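Local coordinates for protein CRISPR system CMR subunit Cmr7 1 (Sulfolobus solfataricus, PDB 2X5Q) that forms part, possibly as a homodimer, of the CMR ribonucleoprotein complex, which carries crRNA in the CRISPR adaptive immune defence against viruses and plasmids, at residues S32-S46 with G83-H95. Sequence-based numbering, arbitrary orientation.
Sequences SSVSIEYNQNGQHVS and GILISGKILKGNH
Strands 35-38 and 88-92 form an antiparallel pair at the border of a four-stranded sheet, interrupted by a classic beta bulge in which Leu91 and Lys92 both face Ser35. The carbonyl O of Ser35 accepts from two backbone amides, Leu91 N at 2.8 Å and Lys92 N at 3.2 Å. Regular pairing resumes at Glu37 and Lys89, whose amides and carbonyls bond in both directions. From the bulge, the Leu91 side chain reaches across to Glu37, Leu91 CG lying 3.8 Å from Glu37 CB. Lys92, bent at chi3 (79°), brings NZ to Ser32 O, 3.0 Å away and above the carbonyl plane; a water joins NZ to Ser35 OG.

At the corner by Ser87, the loop after strand 35-38 packs against residues 84-87. Asn39 N bonds to Ser87 O, while its ND2 donates almost straight (175°) to Ser87 OG, which also bonds Glu9. Ser87 N meets ND1 of His44 at the ring edge, 2.9 Å away and near the ring plane, and Gly42 O lies over one face of this imidazole. Farther on, Ser46 N bonds to Leu85 O, and Ser46 OG accepts from Leu85 N at 2.7 Å and bonds Asn55 O as well. Ile86 CD1 abuts Tyr38 CB at 3.5 Å.

Accepting from Ser87 N implies that ND1 carries no proton, so a neutral His44 would be protonated on NE2; around the corner, side chains of Asn39, His44 and Ser46 supplement the backbone bonds.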
# COMPACT_ATOMS: atom_id res chain seq x y z
N SER A 32 -17.45 -11.06 9.51
CA SER A 32 -18.80 -11.24 9.00
C SER A 32 -18.85 -11.38 7.48
O SER A 32 -19.70 -12.07 6.95
CB SER A 32 -19.70 -10.07 9.43
OG SER A 32 -19.19 -8.86 8.91
N SER A 33 -17.94 -10.71 6.78
CA SER A 33 -17.98 -10.61 5.33
C SER A 33 -16.91 -11.45 4.60
O SER A 33 -16.98 -11.59 3.36
CB SER A 33 -17.85 -9.14 4.93
OG SER A 33 -18.85 -8.38 5.58
N VAL A 34 -15.97 -12.03 5.34
CA VAL A 34 -14.85 -12.76 4.76
C VAL A 34 -14.68 -14.16 5.37
O VAL A 34 -14.57 -14.33 6.60
CB VAL A 34 -13.53 -11.97 4.90
CG1 VAL A 34 -12.39 -12.69 4.18
CG2 VAL A 34 -13.70 -10.55 4.35
N SER A 35 -14.73 -15.18 4.49
CA SER A 35 -14.42 -16.56 4.87
C SER A 35 -13.39 -17.14 3.90
O SER A 35 -13.49 -16.97 2.68
CB SER A 35 -15.66 -17.43 4.89
OG SER A 35 -16.51 -17.05 5.94
N ILE A 36 -12.43 -17.85 4.47
CA ILE A 36 -11.31 -18.44 3.75
C ILE A 36 -11.38 -19.97 3.90
O ILE A 36 -11.76 -20.48 4.94
CB ILE A 36 -9.99 -17.86 4.30
CG1 ILE A 36 -9.80 -16.45 3.75
CG2 ILE A 36 -8.78 -18.75 3.97
CD1 ILE A 36 -8.56 -15.74 4.28
N GLU A 37 -11.07 -20.68 2.82
CA GLU A 37 -10.92 -22.12 2.84
C GLU A 37 -9.44 -22.40 2.67
O GLU A 37 -8.75 -21.67 1.97
CB GLU A 37 -11.71 -22.75 1.69
CG GLU A 37 -11.73 -24.27 1.70
CD GLU A 37 -12.40 -24.87 0.47
OE1 GLU A 37 -11.97 -24.57 -0.66
OE2 GLU A 37 -13.33 -25.68 0.65
N TYR A 38 -8.94 -23.44 3.31
CA TYR A 38 -7.55 -23.84 3.09
C TYR A 38 -7.52 -25.29 2.62
O TYR A 38 -8.43 -26.10 2.89
CB TYR A 38 -6.70 -23.62 4.33
CG TYR A 38 -7.14 -24.48 5.47
CD1 TYR A 38 -6.65 -25.77 5.61
CD2 TYR A 38 -8.08 -24.02 6.40
CE1 TYR A 38 -7.06 -26.57 6.63
CE2 TYR A 38 -8.52 -24.84 7.43
CZ TYR A 38 -7.99 -26.11 7.54
OH TYR A 38 -8.39 -26.95 8.54
N ASN A 39 -6.46 -25.61 1.90
CA ASN A 39 -6.28 -26.95 1.37
C ASN A 39 -5.52 -27.74 2.42
O ASN A 39 -4.37 -27.42 2.74
CB ASN A 39 -5.56 -26.88 0.03
CG ASN A 39 -6.33 -26.06 -1.02
OD1 ASN A 39 -7.53 -26.28 -1.24
ND2 ASN A 39 -5.64 -25.13 -1.69
N GLN A 40 -6.18 -28.74 3.01
CA GLN A 40 -5.59 -29.52 4.10
C GLN A 40 -4.27 -30.18 3.67
O GLN A 40 -3.36 -30.33 4.47
CB GLN A 40 -6.57 -30.59 4.63
CG GLN A 40 -6.18 -31.20 5.97
CD GLN A 40 -6.06 -30.18 7.09
OE1 GLN A 40 -7.06 -29.59 7.52
NE2 GLN A 40 -4.84 -29.96 7.59
N ASN A 41 -4.17 -30.58 2.40
CA ASN A 41 -2.94 -31.15 1.89
C ASN A 41 -2.20 -30.22 0.93
O ASN A 41 -1.39 -30.69 0.14
CB ASN A 41 -3.24 -32.49 1.20
CG ASN A 41 -3.94 -33.47 2.12
OD1 ASN A 41 -5.01 -33.97 1.81
ND2 ASN A 41 -3.33 -33.73 3.26
N GLY A 42 -2.46 -28.92 1.01
CA GLY A 42 -1.77 -27.95 0.17
C GLY A 42 -0.42 -27.58 0.75
O GLY A 42 -0.16 -27.85 1.93
N GLN A 43 0.44 -26.96 -0.06
CA GLN A 43 1.76 -26.51 0.38
C GLN A 43 1.62 -25.05 0.80
O GLN A 43 1.32 -24.19 -0.02
CB GLN A 43 2.86 -26.71 -0.69
CG GLN A 43 2.74 -25.90 -2.00
CD GLN A 43 3.70 -26.37 -3.11
OE1 GLN A 43 3.28 -26.92 -4.15
NE2 GLN A 43 5.00 -26.19 -2.89
N HIS A 44 1.83 -24.79 2.08
CA HIS A 44 1.64 -23.46 2.66
C HIS A 44 2.98 -22.74 2.74
O HIS A 44 3.99 -23.33 3.13
CB HIS A 44 1.05 -23.58 4.06
CG HIS A 44 -0.14 -24.50 4.14
ND1 HIS A 44 -1.25 -24.35 3.34
CD2 HIS A 44 -0.39 -25.56 4.95
CE1 HIS A 44 -2.13 -25.29 3.63
NE2 HIS A 44 -1.64 -26.03 4.61
N VAL A 45 2.99 -21.45 2.40
CA VAL A 45 4.18 -20.62 2.51
C VAL A 45 4.56 -20.43 3.97
O VAL A 45 5.72 -20.63 4.35
CB VAL A 45 3.97 -19.27 1.80
CG1 VAL A 45 4.96 -18.22 2.29
CG2 VAL A 45 4.03 -19.46 0.26
N SER A 46 3.58 -20.02 4.79
CA SER A 46 3.78 -19.97 6.24
C SER A 46 3.86 -21.39 6.79
O SER A 46 3.11 -22.28 6.38
CB SER A 46 2.66 -19.20 6.92
OG SER A 46 2.60 -17.87 6.44
N GLY A 83 -0.33 -11.65 8.86
CA GLY A 83 -1.05 -12.88 8.65
C GLY A 83 -0.15 -13.97 8.10
O GLY A 83 1.07 -13.78 7.90
N ILE A 84 -0.75 -15.13 7.88
CA ILE A 84 -0.01 -16.24 7.32
C ILE A 84 -0.49 -16.42 5.90
O ILE A 84 -1.59 -15.96 5.54
CB ILE A 84 -0.16 -17.54 8.14
CG1 ILE A 84 -1.63 -17.93 8.34
CG2 ILE A 84 0.57 -17.39 9.49
CD1 ILE A 84 -1.79 -19.29 8.96
N LEU A 85 0.36 -17.06 5.10
CA LEU A 85 0.02 -17.40 3.75
C LEU A 85 -0.11 -18.91 3.69
O LEU A 85 0.83 -19.64 4.04
CB LEU A 85 1.10 -16.92 2.79
CG LEU A 85 1.17 -15.42 2.53
CD1 LEU A 85 2.50 -15.09 1.86
CD2 LEU A 85 -0.03 -14.92 1.69
N ILE A 86 -1.27 -19.37 3.26
CA ILE A 86 -1.58 -20.78 3.21
C ILE A 86 -2.21 -21.11 1.87
O ILE A 86 -2.80 -20.24 1.25
CB ILE A 86 -2.51 -21.20 4.35
CG1 ILE A 86 -3.88 -20.48 4.26
CG2 ILE A 86 -1.82 -20.91 5.72
CD1 ILE A 86 -4.83 -20.85 5.38
N SER A 87 -2.08 -22.36 1.43
CA SER A 87 -2.76 -22.82 0.22
C SER A 87 -4.26 -22.87 0.45
O SER A 87 -4.76 -23.57 1.34
CB SER A 87 -2.25 -24.18 -0.24
OG SER A 87 -3.08 -24.67 -1.27
N GLY A 88 -4.98 -22.14 -0.39
CA GLY A 88 -6.41 -21.96 -0.17
C GLY A 88 -6.96 -20.81 -0.97
O GLY A 88 -6.33 -20.31 -1.91
N LYS A 89 -8.17 -20.39 -0.61
CA LYS A 89 -8.85 -19.34 -1.36
C LYS A 89 -9.90 -18.62 -0.53
O LYS A 89 -10.43 -19.17 0.43
CB LYS A 89 -9.47 -19.94 -2.61
CG LYS A 89 -10.58 -20.93 -2.36
CD LYS A 89 -11.05 -21.61 -3.67
CE LYS A 89 -12.08 -20.79 -4.42
NZ LYS A 89 -12.68 -21.55 -5.58
N ILE A 90 -10.20 -17.40 -0.93
CA ILE A 90 -11.27 -16.62 -0.33
C ILE A 90 -12.58 -17.14 -0.91
O ILE A 90 -12.80 -17.07 -2.11
CB ILE A 90 -11.06 -15.11 -0.60
CG1 ILE A 90 -9.71 -14.68 -0.02
CG2 ILE A 90 -12.18 -14.29 0.02
CD1 ILE A 90 -9.24 -13.32 -0.43
N LEU A 91 -13.43 -17.72 -0.06
CA LEU A 91 -14.72 -18.28 -0.49
C LEU A 91 -15.85 -17.26 -0.46
O LEU A 91 -16.76 -17.32 -1.28
CB LEU A 91 -15.12 -19.47 0.38
CG LEU A 91 -14.51 -20.84 0.04
CD1 LEU A 91 -15.31 -21.94 0.73
CD2 LEU A 91 -14.48 -21.09 -1.45
N LYS A 92 -15.78 -16.34 0.49
CA LYS A 92 -16.74 -15.25 0.57
C LYS A 92 -15.97 -13.98 0.86
O LYS A 92 -15.09 -13.96 1.72
CB LYS A 92 -17.79 -15.53 1.66
CG LYS A 92 -18.75 -14.40 1.87
CD LYS A 92 -19.72 -14.68 3.00
CE LYS A 92 -19.09 -14.44 4.35
NZ LYS A 92 -20.06 -14.69 5.44
N GLY A 93 -16.29 -12.93 0.12
CA GLY A 93 -15.59 -11.66 0.24
C GLY A 93 -14.89 -11.26 -1.04
O GLY A 93 -14.69 -12.08 -1.94
N ASN A 94 -14.52 -9.98 -1.12
CA ASN A 94 -13.78 -9.45 -2.24
C ASN A 94 -12.33 -9.85 -2.09
O ASN A 94 -11.78 -9.75 -1.00
CB ASN A 94 -13.85 -7.93 -2.26
CG ASN A 94 -15.24 -7.42 -2.28
OD1 ASN A 94 -15.63 -6.64 -1.40
ND2 ASN A 94 -16.02 -7.87 -3.26
N HIS A 95 -11.73 -10.30 -3.19
CA HIS A 95 -10.33 -10.70 -3.19
C HIS A 95 -9.54 -9.88 -4.19
O HIS A 95 -10.04 -9.60 -5.29
CB HIS A 95 -10.16 -12.19 -3.50
CG HIS A 95 -10.84 -12.63 -4.76
ND1 HIS A 95 -10.15 -12.92 -5.92
CD2 HIS A 95 -12.14 -12.83 -5.03
CE1 HIS A 95 -11.01 -13.27 -6.86
NE2 HIS A 95 -12.23 -13.22 -6.35
O HOH W 1 -17.74 -14.93 7.11